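Local coordinates for secreted protein (Streptomyces lividans TK24, PDB 5LXZ), which probably acts as a secreted copper-radical oxidase of the AA5, galactose oxidase-like family, with copper bound to the chain, at residues L436-Y441 against E449-P454; L413-V418 against P501-R506; M366-G371 against R406-S411; D397-E402 against D444-E449. The protein carries 1 engineered substitution. All coordinates share one frame; numbering follows the deposited sequence.

Contact 1. Residues L436-Y441 against E449-P454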
loop_
_atom_site.group_PDB
_atom_site.type_symbol
_atom_site.label_atom_id
_atom_site.label_comp_id
_atom_site.label_asym_id
_atom_site.label_seq_id
_atom_site.Cartn_x
_atom_site.Cartn_y
_atom_site.Cartn_z
ATOM N N LEU A 436 19.551 -3.717 -5.789
ATOM C CA LEU A 436 20.006 -2.334 -5.589
ATOM C C LEU A 436 20.148 -1.674 -6.972
ATOM O O LEU A 436 21.244 -1.391 -7.480
ATOM C CB LEU A 436 21.255 -2.234 -4.684
ATOM C CG LEU A 436 20.964 -2.319 -3.171
ATOM C CD1 LEU A 436 20.402 -3.670 -2.754
ATOM C CD2 LEU A 436 22.190 -2.038 -2.314
ATOM N N GLN A 437 18.995 -1.422 -7.589
ATOM C CA GLN A 437 18.890 -0.791 -8.894
ATOM C C GLN A 437 17.785 0.219 -8.876
ATOM O O GLN A 437 16.772 0.004 -8.177
ATOM C CB GLN A 437 18.575 -1.764 -10.014
ATOM C CG GLN A 437 19.617 -2.837 -10.194
ATOM C CD GLN A 437 19.283 -3.797 -11.307
ATOM O OE1 GLN A 437 18.225 -3.743 -11.928
ATOM N NE2 GLN A 437 20.202 -4.736 -11.540
ATOM N N ALA A 438 17.988 1.319 -9.553
ATOM C CA ALA A 438 16.979 2.344 -9.751
ATOM C C ALA A 438 16.901 2.738 -11.203
ATOM O O ALA A 438 17.942 2.781 -11.896
ATOM C CB ALA A 438 17.260 3.571 -8.902
ATOM N N ARG A 439 15.719 3.117 -11.653
ATOM C CA ARG A 439 15.448 3.514 -12.993
ATOM C C ARG A 439 14.497 4.685 -13.000
ATOM O O ARG A 439 13.652 4.832 -12.107
ATOM C CB ARG A 439 14.785 2.396 -13.785
ATOM C CG ARG A 439 15.674 1.200 -14.017
ATOM C CD ARG A 439 14.833 0.003 -14.407
ATOM N NE ARG A 439 15.694 -1.116 -14.795
ATOM C CZ ARG A 439 16.380 -1.877 -13.953
ATOM N NH1 ARG A 439 16.277 -1.738 -12.637
ATOM N NH2 ARG A 439 17.215 -2.825 -14.434
ATOM N N LEU A 440 14.609 5.495 -14.030
ATOM C CA LEU A 440 13.581 6.437 -14.395
ATOM C C LEU A 440 12.769 5.905 -15.545
ATOM O O LEU A 440 13.331 5.544 -16.606
ATOM C CB LEU A 440 14.174 7.805 -14.746
ATOM C CG LEU A 440 14.874 8.572 -13.647
ATOM C CD1 LEU A 440 15.579 9.769 -14.242
ATOM C CD2 LEU A 440 13.936 9.005 -12.522
ATOM N N TYR A 441 11.452 5.824 -15.382
ATOM C CA TYR A 441 10.535 5.529 -16.481
ATOM C C TYR A 441 10.151 6.849 -17.118
ATOM O O TYR A 441 9.815 7.814 -16.429
ATOM C CB TYR A 441 9.277 4.841 -15.967
ATOM C CG TYR A 441 8.264 4.640 -17.048
ATOM C CD1 TYR A 441 8.502 3.749 -18.106
ATOM C CD2 TYR A 441 7.100 5.385 -17.086
ATOM C CE1 TYR A 441 7.586 3.629 -19.147
ATOM C CE2 TYR A 441 6.176 5.229 -18.078
ATOM C CZ TYR A 441 6.422 4.355 -19.127
ATOM O OH TYR A 441 5.500 4.244 -20.134
ATOM N N GLU A 449 15.347 4.276 -18.043
ATOM C CA GLU A 449 16.734 4.751 -18.027
ATOM C C GLU A 449 17.287 4.339 -16.678
ATOM O O GLU A 449 16.745 4.725 -15.655
ATOM C CB GLU A 449 16.763 6.262 -18.181
ATOM C CG GLU A 449 18.122 6.903 -17.954
ATOM C CD GLU A 449 18.052 8.422 -17.877
ATOM O OE1 GLU A 449 16.948 9.006 -17.913
ATOM O OE2 GLU A 449 19.138 9.066 -17.734
ATOM N N ARG A 450 18.340 3.545 -16.645
ATOM C CA ARG A 450 19.005 3.236 -15.408
ATOM C C ARG A 450 19.696 4.474 -14.828
ATOM O O ARG A 450 20.330 5.250 -15.543
ATOM C CB ARG A 450 20.020 2.144 -15.674
ATOM C CG ARG A 450 20.598 1.580 -14.446
ATOM C CD ARG A 450 19.840 0.401 -13.894
ATOM N NE ARG A 450 20.740 -0.090 -12.875
ATOM C CZ ARG A 450 21.533 -1.138 -12.931
ATOM N NH1 ARG A 450 21.486 -1.995 -13.948
ATOM N NH2 ARG A 450 22.337 -1.369 -11.916
ATOM N N VAL A 451 19.541 4.665 -13.534
ATOM C CA VAL A 451 20.181 5.759 -12.810
ATOM C C VAL A 451 21.046 5.195 -11.671
ATOM O O VAL A 451 21.299 4.011 -11.661
ATOM C CB VAL A 451 19.181 6.838 -12.390
ATOM C CG1 VAL A 451 18.593 7.534 -13.615
ATOM C CG2 VAL A 451 18.075 6.288 -11.442
ATOM N N ALA A 452 21.485 6.025 -10.744
ATOM C CA ALA A 452 22.413 5.570 -9.689
ATOM C C ALA A 452 21.765 4.489 -8.845
ATOM O O ALA A 452 20.550 4.560 -8.557
ATOM C CB ALA A 452 22.794 6.724 -8.806
ATOM N N ASP A 453 22.550 3.504 -8.446
ATOM C CA ASP A 453 22.074 2.423 -7.563
ATOM C C ASP A 453 21.765 2.963 -6.174
ATOM O O ASP A 453 22.571 3.677 -5.578
ATOM C CB ASP A 453 23.107 1.319 -7.373
ATOM C CG ASP A 453 23.452 0.587 -8.619
ATOM O OD1 ASP A 453 22.811 0.651 -9.678
ATOM O OD2 ASP A 453 24.472 -0.138 -8.501
ATOM N N PRO A 454 20.611 2.591 -5.599
ATOM C CA PRO A 454 20.433 2.869 -4.192
ATOM C C PRO A 454 21.487 2.235 -3.318
ATOM O O PRO A 454 22.107 1.232 -3.709
ATOM C CB PRO A 454 19.057 2.241 -3.857
ATOM C CG PRO A 454 18.670 1.405 -5.005
ATOM C CD PRO A 454 19.585 1.695 -6.176
HETATM O O HOH W 1 20.595 1.553 -10.667
#
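The oxygen of water 1 ties Ala-438 to Arg-450, accepting from Ala-438 N at 2.8 Å and from Arg-450 NE at 2.8 Å. The water oxygen also lies 2.6 Å from Asp-453 OD1, and Val-451 O is close by. It sits at the open end of the outer hairpin of a kelch propeller blade, strands 438-442 and 447-450. Leu-440 and Glu-449 form an antiparallel hydrogen-bonded pair, with Leu-440 N to Glu-449 O at 2.8 Å, and Val-451 N to Ala-438 O (3.0 Å) is nearly straight at 175°. Arg-439 and Arg-450 make the adjoining non-hydrogen-bonded pair. A bend at chi2 (90°) carries the Arg-450 guanidinium back over Gln-437, where it stacks on the amide with the planes 20° apart and NH2 3.5 Å from Gln-437 CG. In its own plane Arg-450 NH2 reaches Asp-453 OD1 in a salt bridge of 3.1 Å. Arg-439 grips Gln-437 OE1 end-on through both NH1 and NH2, while Arg-450 CD lies over the centre of its guanidinium. Gln-437 NE2 is bound in turn by Glu-402. On the other face of the hairpin, Leu-440 CD1 packs on Val-451 CG1, and Glu-449 OE1 pairs with His-442. Arg-439 NH2 and Arg-450 NH1 are like charges 4.4 Å apart, yet each guanidinium has its own acceptor, and the carboxylate of Asp-453 probably offsets part of the local positive charge.

Contact 2. Residues L413-V418 against P501-R506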
loop_
_atom_site.group_PDB
_atom_site.type_symbol
_atom_site.label_atom_id
_atom_site.label_comp_id
_atom_site.label_asym_id
_atom_site.label_seq_id
_atom_site.Cartn_x
_atom_site.Cartn_y
_atom_site.Cartn_z
ATOM N N LEU A 413 7.817 11.925 -10.396
ATOM C CA LEU A 413 8.636 13.128 -10.274
ATOM C C LEU A 413 8.030 14.281 -11.068
ATOM O O LEU A 413 7.253 14.055 -12.000
ATOM C CB LEU A 413 10.051 12.857 -10.827
ATOM C CG LEU A 413 11.049 12.235 -9.831
ATOM C CD1 LEU A 413 10.565 11.076 -9.040
ATOM C CD2 LEU A 413 12.365 11.905 -10.547
ATOM N N PRO A 414 8.436 15.514 -10.742
ATOM C CA PRO A 414 7.826 16.688 -11.376
ATOM C C PRO A 414 8.125 16.951 -12.841
ATOM O O PRO A 414 7.465 17.811 -13.447
ATOM C CB PRO A 414 8.275 17.846 -10.491
ATOM C CG PRO A 414 9.468 17.369 -9.826
ATOM C CD PRO A 414 9.303 15.893 -9.623
ATOM N N ASP A 415 9.060 16.210 -13.412
ATOM C CA ASP A 415 9.340 16.290 -14.834
ATOM C C ASP A 415 8.577 15.248 -15.662
ATOM O O ASP A 415 8.855 15.078 -16.844
ATOM C CB ASP A 415 10.840 16.191 -15.092
ATOM C CG ASP A 415 11.418 14.859 -14.702
ATOM O OD1 ASP A 415 10.730 14.043 -14.045
ATOM O OD2 ASP A 415 12.578 14.592 -15.058
ATOM N N ASP A 416 7.646 14.523 -15.022
ATOM C CA ASP A 416 6.845 13.444 -15.634
ATOM C C ASP A 416 7.557 12.109 -15.707
ATOM O O ASP A 416 6.959 11.115 -16.185
ATOM C CB ASP A 416 6.233 13.784 -16.977
ATOM C CG ASP A 416 5.332 14.969 -16.933
ATOM O OD1 ASP A 416 4.713 15.248 -15.891
ATOM O OD2 ASP A 416 5.172 15.641 -17.989
ATOM N N SER A 417 8.783 12.023 -15.229
ATOM C CA SER A 417 9.392 10.725 -15.005
ATOM C C SER A 417 8.829 10.042 -13.760
ATOM O O SER A 417 8.207 10.678 -12.917
ATOM C CB SER A 417 10.917 10.835 -14.958
ATOM O OG SER A 417 11.404 11.436 -13.804
ATOM N N VAL A 418 8.992 8.733 -13.713
ATOM C CA VAL A 418 8.645 7.937 -12.554
ATOM C C VAL A 418 9.895 7.206 -12.092
ATOM O O VAL A 418 10.485 6.446 -12.838
ATOM C CB VAL A 418 7.527 6.933 -12.843
ATOM C CG1 VAL A 418 7.164 6.155 -11.566
ATOM C CG2 VAL A 418 6.296 7.656 -13.372
ATOM N N PRO A 501 17.700 13.475 -7.853
ATOM C CA PRO A 501 17.663 13.021 -9.247
ATOM C C PRO A 501 18.636 13.845 -10.137
ATOM O O PRO A 501 19.074 14.906 -9.726
ATOM C CB PRO A 501 16.189 13.254 -9.679
ATOM C CG PRO A 501 15.457 13.237 -8.360
ATOM C CD PRO A 501 16.360 13.887 -7.378
ATOM N N PRO A 502 18.879 13.379 -11.345
ATOM C CA PRO A 502 19.799 14.092 -12.253
ATOM C C PRO A 502 19.420 15.548 -12.457
ATOM O O PRO A 502 20.293 16.415 -12.629
ATOM C CB PRO A 502 19.617 13.331 -13.552
ATOM C CG PRO A 502 19.237 11.943 -13.151
ATOM C CD PRO A 502 18.414 12.110 -11.917
ATOM N N TYR A 503 18.115 15.860 -12.413
ATOM C CA TYR A 503 17.663 17.229 -12.674
ATOM C C TYR A 503 18.126 18.277 -11.678
ATOM O O TYR A 503 17.977 19.485 -11.955
ATOM C CB TYR A 503 16.141 17.282 -12.934
ATOM C CG TYR A 503 15.180 16.776 -11.844
ATOM C CD1 TYR A 503 15.367 17.088 -10.517
ATOM C CD2 TYR A 503 14.063 16.053 -12.185
ATOM C CE1 TYR A 503 14.499 16.654 -9.533
ATOM C CE2 TYR A 503 13.165 15.618 -11.206
ATOM C CZ TYR A 503 13.395 15.925 -9.893
ATOM O OH TYR A 503 12.501 15.481 -8.925
ATOM N N LEU A 504 18.693 17.864 -10.543
ATOM C CA LEU A 504 19.277 18.809 -9.623
ATOM C C LEU A 504 20.786 18.950 -9.775
ATOM O O LEU A 504 21.387 19.700 -9.007
ATOM C CB LEU A 504 18.921 18.467 -8.208
ATOM C CG LEU A 504 17.411 18.541 -7.916
ATOM C CD1 LEU A 504 17.160 18.422 -6.441
ATOM C CD2 LEU A 504 16.729 19.783 -8.483
ATOM N N TYR A 505 21.348 18.278 -10.765
ATOM C CA TYR A 505 22.812 18.331 -11.096
ATOM C C TYR A 505 23.071 18.951 -12.441
ATOM O O TYR A 505 23.985 18.526 -13.174
ATOM C CB TYR A 505 23.390 16.923 -11.039
ATOM C CG TYR A 505 23.493 16.410 -9.646
ATOM C CD1 TYR A 505 24.479 16.900 -8.768
ATOM C CD2 TYR A 505 22.603 15.441 -9.143
ATOM C CE1 TYR A 505 24.577 16.456 -7.474
ATOM C CE2 TYR A 505 22.724 14.969 -7.848
ATOM C CZ TYR A 505 23.694 15.492 -6.992
ATOM O OH TYR A 505 23.853 15.081 -5.689
ATOM N N ARG A 506 22.276 19.971 -12.734
ATOM C CA ARG A 506 22.173 20.591 -14.050
ATOM C C ARG A 506 22.369 22.099 -13.837
ATOM O O ARG A 506 23.079 22.501 -12.907
ATOM C CB ARG A 506 20.813 20.214 -14.675
ATOM C CG ARG A 506 20.958 19.221 -15.811
ATOM C CD ARG A 506 20.041 18.032 -15.623
ATOM N NE ARG A 506 20.581 16.797 -16.183
ATOM C CZ ARG A 506 19.835 15.727 -16.418
ATOM N NH1 ARG A 506 18.537 15.772 -16.127
ATOM N NH2 ARG A 506 20.366 14.622 -16.937
#
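Tyr-503 meets Leu-413, Pro-414 and Asp-415 at the type I turn from Leu-413 to Asp-416, which links strands 409-412 and 418-421 of a kelch propeller blade. The ring belongs to the 3-10 segment 502-504, so the contact joins a turn of one blade to the chain leaving strand 496-500 of the next sheet. Its apolar part centres on Leu-413, whose CD2 branch lies 3.9 Å from Tyr-503 CE2 and 4.0 Å from Pro-501 CG. Pro-501 CB itself covers the middle of one ring face. Pro-414 crosses the tyrosine at about a right angle, its CD 3.3 Å from Tyr-503 OH. That hydroxyl is engaged by Gly-470 O, which helps to fix the far end of the ring. The carboxylate contact is of a different kind: Asp-415 comes to the ring edge with its plane 87° from that of the ring, and its OD2 stands 3.5 Å from Tyr-503 CD2. Asp-415 also forms an Asx turn: chi1 of 65° sets CG between the backbone N and the carbonyl carbon, from where OD1 reaches Ser-417. Asp-415 OD1 takes two donors, Ser-417 N at 3.0 Å from above the carboxylate plane and Ser-417 OG at 2.7 Å on the syn lone pair.

Contact 3. Residues M366-G371 against R406-S411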
loop_
_atom_site.group_PDB
_atom_site.type_symbol
_atom_site.label_atom_id
_atom_site.label_comp_id
_atom_site.label_asym_id
_atom_site.label_seq_id
_atom_site.Cartn_x
_atom_site.Cartn_y
_atom_site.Cartn_z
ATOM N N MET A 366 0.178 2.139 -14.530
ATOM C CA MET A 366 1.257 1.170 -14.674
ATOM C C MET A 366 1.374 0.331 -13.427
ATOM O O MET A 366 1.412 0.853 -12.312
ATOM C CB MET A 366 2.552 1.872 -14.970
ATOM C CG MET A 366 3.715 0.904 -15.092
ATOM S SD MET A 366 5.338 1.706 -15.165
ATOM C CE MET A 366 5.279 1.975 -16.863
ATOM N N VAL A 367 1.387 -0.992 -13.611
ATOM C CA VAL A 367 1.624 -1.982 -12.585
ATOM C C VAL A 367 3.048 -2.545 -12.782
ATOM O O VAL A 367 3.425 -2.844 -13.916
ATOM C CB VAL A 367 0.567 -3.082 -12.642
ATOM C CG1 VAL A 367 0.915 -4.184 -11.705
ATOM C CG2 VAL A 367 -0.824 -2.545 -12.339
ATOM N N ILE A 368 3.803 -2.561 -11.714
ATOM C CA ILE A 368 5.228 -2.792 -11.775
ATOM C C ILE A 368 5.605 -3.958 -10.875
ATOM O O ILE A 368 5.364 -3.928 -9.678
ATOM C CB ILE A 368 6.009 -1.541 -11.276
ATOM C CG1 ILE A 368 5.557 -0.291 -11.981
ATOM C CG2 ILE A 368 7.511 -1.731 -11.421
ATOM C CD1 ILE A 368 5.951 0.997 -11.317
ATOM N N GLY A 369 6.252 -4.966 -11.436
ATOM C CA GLY A 369 6.801 -6.051 -10.677
ATOM C C GLY A 369 5.715 -6.890 -10.003
ATOM O O GLY A 369 4.620 -7.021 -10.551
ATOM N N GLY A 370 6.027 -7.391 -8.811
ATOM C CA GLY A 370 5.156 -8.283 -8.097
ATOM C C GLY A 370 5.707 -9.672 -7.960
ATOM O O GLY A 370 6.744 -10.014 -8.515
ATOM N N GLY A 371 5.033 -10.445 -7.143
ATOM C CA GLY A 371 5.382 -11.825 -6.938
ATOM C C GLY A 371 4.201 -12.736 -6.813
ATOM O O GLY A 371 3.048 -12.317 -6.768
ATOM N N ARG A 406 9.751 -8.089 -6.535
ATOM C CA ARG A 406 8.719 -7.762 -5.554
ATOM C C ARG A 406 9.016 -6.410 -4.911
ATOM O O ARG A 406 10.167 -6.029 -4.724
ATOM C CB ARG A 406 8.677 -8.779 -4.420
ATOM C CG ARG A 406 8.181 -10.160 -4.760
ATOM C CD ARG A 406 8.261 -10.997 -3.538
ATOM N NE ARG A 406 7.642 -12.300 -3.676
ATOM C CZ ARG A 406 6.343 -12.565 -3.483
ATOM N NH1 ARG A 406 5.454 -11.586 -3.254
ATOM N NH2 ARG A 406 5.902 -13.803 -3.533
ATOM N N TYR A 407 7.962 -5.715 -4.467
ATOM C CA TYR A 407 8.109 -4.525 -3.635
ATOM C C TYR A 407 8.797 -3.310 -4.283
ATOM O O TYR A 407 9.372 -2.518 -3.560
ATOM C CB TYR A 407 8.810 -4.790 -2.289
ATOM C CG TYR A 407 8.538 -6.112 -1.652
ATOM C CD1 TYR A 407 7.344 -6.379 -0.973
ATOM C CD2 TYR A 407 9.510 -7.082 -1.651
ATOM C CE1 TYR A 407 7.117 -7.607 -0.369
ATOM C CE2 TYR A 407 9.259 -8.304 -1.051
ATOM C CZ TYR A 407 8.085 -8.538 -0.372
ATOM O OH TYR A 407 7.887 -9.783 0.241
ATOM N N PRO A 408 8.785 -3.148 -5.610
ATOM C CA PRO A 408 9.492 -1.962 -6.121
ATOM C C PRO A 408 8.855 -0.701 -5.599
ATOM O O PRO A 408 7.599 -0.599 -5.507
ATOM C CB PRO A 408 9.289 -2.047 -7.643
ATOM C CG PRO A 408 7.995 -2.794 -7.766
ATOM C CD PRO A 408 7.983 -3.806 -6.643
ATOM N N GLN A 409 9.707 0.251 -5.207
ATOM C CA GLN A 409 9.235 1.612 -4.894
ATOM C C GLN A 409 8.995 2.350 -6.197
ATOM O O GLN A 409 9.702 2.125 -7.184
ATOM C CB GLN A 409 10.255 2.345 -4.046
ATOM C CG GLN A 409 10.459 1.777 -2.647
ATOM C CD GLN A 409 11.600 0.766 -2.535
ATOM O OE1 GLN A 409 12.772 1.137 -2.661
ATOM N NE2 GLN A 409 11.285 -0.493 -2.300
ATOM N N ALA A 410 7.991 3.233 -6.250
ATOM C CA ALA A 410 7.645 3.954 -7.442
ATOM C C ALA A 410 7.055 5.290 -7.116
ATOM O O ALA A 410 6.008 5.349 -6.456
ATOM C CB ALA A 410 6.755 3.153 -8.355
ATOM N N SER A 411 7.746 6.362 -7.487
ATOM C CA SER A 411 7.337 7.720 -7.146
ATOM C C SER A 411 7.329 8.580 -8.395
ATOM O O SER A 411 8.306 8.587 -9.146
ATOM C CB SER A 411 8.310 8.327 -6.132
ATOM O OG SER A 411 7.993 7.927 -4.781
#
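Ile-368 lies against Pro-408, the two side chains running antiparallel, with Ile-368 CG2 3.8 Å from Pro-408 CG. Two branches of the isoleucine share the work. CG1 stands anti to the carbonyl carbon (chi1 -52°), and from it Ile-368 CD1 extends to Ala-410 CB at 3.8 Å; CG2, anti to the backbone N, takes the proline. The edge of the pyrrolidine also meets the main chain, Pro-408 CG lying 3.4 Å from Ile-368 O. At the other end of the contact Arg-406 starts away from 366-371, its chain extended from CG to NE, and a turn at chi4 (-86°) lays its guanidinium flat over Gly-371. The CA of Gly-371 sits over the centre of the group, 3.7 Å from Arg-406 CZ, an approach possible because this glycine carries no side chain. Arg-406 NH2 binds Gly-372 O and Ser-376 O, and NH1 binds Thr-351 OG1, so bonds at the rim hold the plane in this orientation. Arg-406 CB meanwhile rests against one face of the Tyr-407 ring. The Arg-406 side chain is about 12 Å from a copper ion. Such apolar packing of Ile-368 on Pro-408 and Ala-410 joins two successive four-stranded sheets, as between adjacent blades of a kelch propeller.

Contact 4. Residues D397-E402 against D444-E449. With EDO (1,2-ethanediol), chain H.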
loop_
_atom_site.group_PDB
_atom_site.type_symbol
_atom_site.label_atom_id
_atom_site.label_comp_id
_atom_site.label_asym_id
_atom_site.label_seq_id
_atom_site.Cartn_x
_atom_site.Cartn_y
_atom_site.Cartn_z
ATOM N N ASP A 397 2.108 -4.770 -22.160
ATOM C CA ASP A 397 3.387 -4.707 -21.470
ATOM C C ASP A 397 4.095 -3.397 -21.789
ATOM O O ASP A 397 4.075 -2.915 -22.937
ATOM C CB ASP A 397 4.324 -5.867 -21.864
ATOM C CG ASP A 397 3.872 -7.199 -21.349
ATOM O OD1 ASP A 397 2.857 -7.262 -20.625
ATOM O OD2 ASP A 397 4.548 -8.233 -21.648
ATOM N N GLY A 398 4.712 -2.827 -20.757
ATOM C CA GLY A 398 5.654 -1.718 -20.915
ATOM C C GLY A 398 7.072 -2.264 -20.891
ATOM O O GLY A 398 7.320 -3.469 -21.072
ATOM N N PRO A 399 8.044 -1.385 -20.657
ATOM C CA PRO A 399 9.415 -1.854 -20.574
ATOM C C PRO A 399 9.644 -2.748 -19.377
ATOM O O PRO A 399 9.028 -2.560 -18.300
ATOM C CB PRO A 399 10.225 -0.543 -20.443
ATOM C CG PRO A 399 9.283 0.382 -19.772
ATOM C CD PRO A 399 7.922 0.049 -20.297
ATOM N N SER A 400 10.560 -3.690 -19.519
ATOM C CA SER A 400 10.876 -4.586 -18.434
ATOM C C SER A 400 12.041 -4.160 -17.566
ATOM O O SER A 400 12.947 -3.462 -18.029
ATOM C CB SER A 400 11.154 -5.986 -18.953
ATOM O OG SER A 400 9.977 -6.500 -19.534
ATOM N N LEU A 401 12.010 -4.614 -16.323
ATOM C CA LEU A 401 13.132 -4.579 -15.418
ATOM C C LEU A 401 14.099 -5.689 -15.815
ATOM O O LEU A 401 13.763 -6.552 -16.648
ATOM C CB LEU A 401 12.646 -4.801 -13.996
ATOM C CG LEU A 401 11.594 -3.807 -13.511
ATOM C CD1 LEU A 401 10.911 -4.309 -12.252
ATOM C CD2 LEU A 401 12.202 -2.442 -13.280
ATOM N N GLU A 402 15.273 -5.694 -15.224
ATOM C CA GLU A 402 16.252 -6.758 -15.487
ATOM C C GLU A 402 15.873 -8.053 -14.777
ATOM O O GLU A 402 16.064 -9.121 -15.339
ATOM C CB GLU A 402 17.690 -6.331 -15.129
ATOM C CG GLU A 402 18.738 -7.427 -15.359
ATOM C CD GLU A 402 20.098 -7.178 -14.743
ATOM O OE1 GLU A 402 20.279 -6.228 -13.980
ATOM O OE2 GLU A 402 21.032 -7.980 -15.058
ATOM N N ASP A 444 6.962 9.465 -22.127
ATOM C CA ASP A 444 7.004 9.944 -23.514
ATOM C C ASP A 444 7.754 8.993 -24.464
ATOM O O ASP A 444 7.384 8.885 -25.645
ATOM C CB ASP A 444 7.484 11.416 -23.605
ATOM C CG ASP A 444 8.881 11.656 -23.001
ATOM O OD1 ASP A 444 9.499 10.730 -22.428
ATOM O OD2 ASP A 444 9.356 12.816 -23.089
ATOM N N THR A 445 8.748 8.261 -23.958
ATOM C CA THR A 445 9.470 7.274 -24.761
ATOM C C THR A 445 9.057 5.835 -24.437
ATOM O O THR A 445 9.407 4.886 -25.137
ATOM C CB THR A 445 10.968 7.396 -24.535
ATOM O OG1 THR A 445 11.272 7.119 -23.159
ATOM C CG2 THR A 445 11.452 8.814 -24.941
ATOM N N ASN A 446 8.297 5.659 -23.353
ATOM C CA ASN A 446 7.953 4.320 -22.857
ATOM C C ASN A 446 9.146 3.434 -22.595
ATOM O O ASN A 446 9.088 2.214 -22.792
ATOM C CB ASN A 446 6.925 3.654 -23.778
ATOM C CG ASN A 446 6.186 2.498 -23.116
ATOM O OD1 ASN A 446 5.964 2.465 -21.908
ATOM N ND2 ASN A 446 5.772 1.561 -23.916
ATOM N N GLU A 447 10.216 4.042 -22.079
ATOM C CA GLU A 447 11.412 3.298 -21.741
ATOM C C GLU A 447 11.903 3.617 -20.356
ATOM O O GLU A 447 11.613 4.674 -19.814
ATOM C CB GLU A 447 12.548 3.610 -22.738
ATOM C CG GLU A 447 12.218 3.280 -24.198
ATOM C CD GLU A 447 12.299 1.822 -24.555
ATOM O OE1 GLU A 447 12.215 0.924 -23.682
ATOM O OE2 GLU A 447 12.445 1.539 -25.784
ATOM N N PHE A 448 12.704 2.708 -19.834
ATOM C CA PHE A 448 13.462 2.904 -18.597
ATOM C C PHE A 448 14.868 3.398 -18.911
ATOM O O PHE A 448 15.483 2.978 -19.891
ATOM C CB PHE A 448 13.638 1.587 -17.851
ATOM C CG PHE A 448 12.458 1.160 -17.022
ATOM C CD1 PHE A 448 11.958 1.985 -16.047
ATOM C CD2 PHE A 448 11.967 -0.139 -17.119
ATOM C CE1 PHE A 448 10.917 1.557 -15.231
ATOM C CE2 PHE A 448 10.923 -0.568 -16.319
ATOM C CZ PHE A 448 10.414 0.280 -15.366
ATOM N N GLU A 449 15.347 4.276 -18.043
ATOM C CA GLU A 449 16.734 4.751 -18.027
ATOM C C GLU A 449 17.287 4.339 -16.678
ATOM O O GLU A 449 16.745 4.725 -15.655
ATOM C CB GLU A 449 16.763 6.262 -18.181
ATOM C CG GLU A 449 18.122 6.903 -17.954
ATOM C CD GLU A 449 18.052 8.422 -17.877
ATOM O OE1 GLU A 449 16.948 9.006 -17.913
ATOM O OE2 GLU A 449 19.138 9.066 -17.734
HETATM C C1 EDO H . 8.218 -1.886 -24.496
HETATM O O1 EDO H . 6.893 -2.118 -24.986
HETATM C C2 EDO H . 8.363 -0.388 -24.276
HETATM O O2 EDO H . 9.722 0.061 -24.314
HETATM O O HOH W 2 3.494 -0.267 -23.685
#
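Phe-448 has CG anti to its carbonyl carbon (chi1 -81°), which turns a ring face to Pro-399, while Asn-446, with CG anti to the backbone N (chi1 -161°), swings its amide toward the same proline. Asn-446 belongs, with Glu-447, to a G1 beta bulge facing His-442 at the turn of the hairpin 438-442/447-450, and Phe-448 follows it in the strand. The contact joins this turn to the loop that leads out of the preceding four-stranded blade. A CH-pi contact lies at its heart: Pro-399 CG is 4.2 Å from the Phe-448 centroid, 28° off the ring normal. The ring is bordered further by Ser-400 O, which comes near its plane at the edge, 3.6 Å from Phe-448 CD2, and by Leu-401 CD2, 3.8 Å from Phe-448 CE2. Pro-399 O is itself held by Thr-383 OG1. At the bulge, Asn-446 OD1 lies 3.5 Å from Pro-399 CD, and its hydrogen-bond partner is Tyr-441 OH. A molecule of 1,2-ethanediol, probably from the crystallisation liquor, fits beside the two segments and donates from O2 to Asn-446 O at 2.7 Å. Water 2 bridges the segments, accepting from Asn-446 ND2 at 2.9 Å and donating to Asp-397 O at 2.8 Å.

From the N terminus, contact 3 opens first, at 366-371, and closes a loop of 34 residues at 406-411. Contact 4 begins at 397-402, inside that loop, and ends at 444-449 beyond it, so the two cross; both tie the blade that starts with strand 353-356 to the next blade, which starts with strand 409-412. Contact 2 starts at 413-418 and spans 82 residues to 501-506, joining that second blade to the chain after strand 496-500. Contact 1 lies wholly within its span, pairing the last two strands of the second blade. Contact 4 also crosses contacts 1 and 2, and shares Glu-449 with contact 1, whereas contact 3 closes before contacts 1 and 2 open.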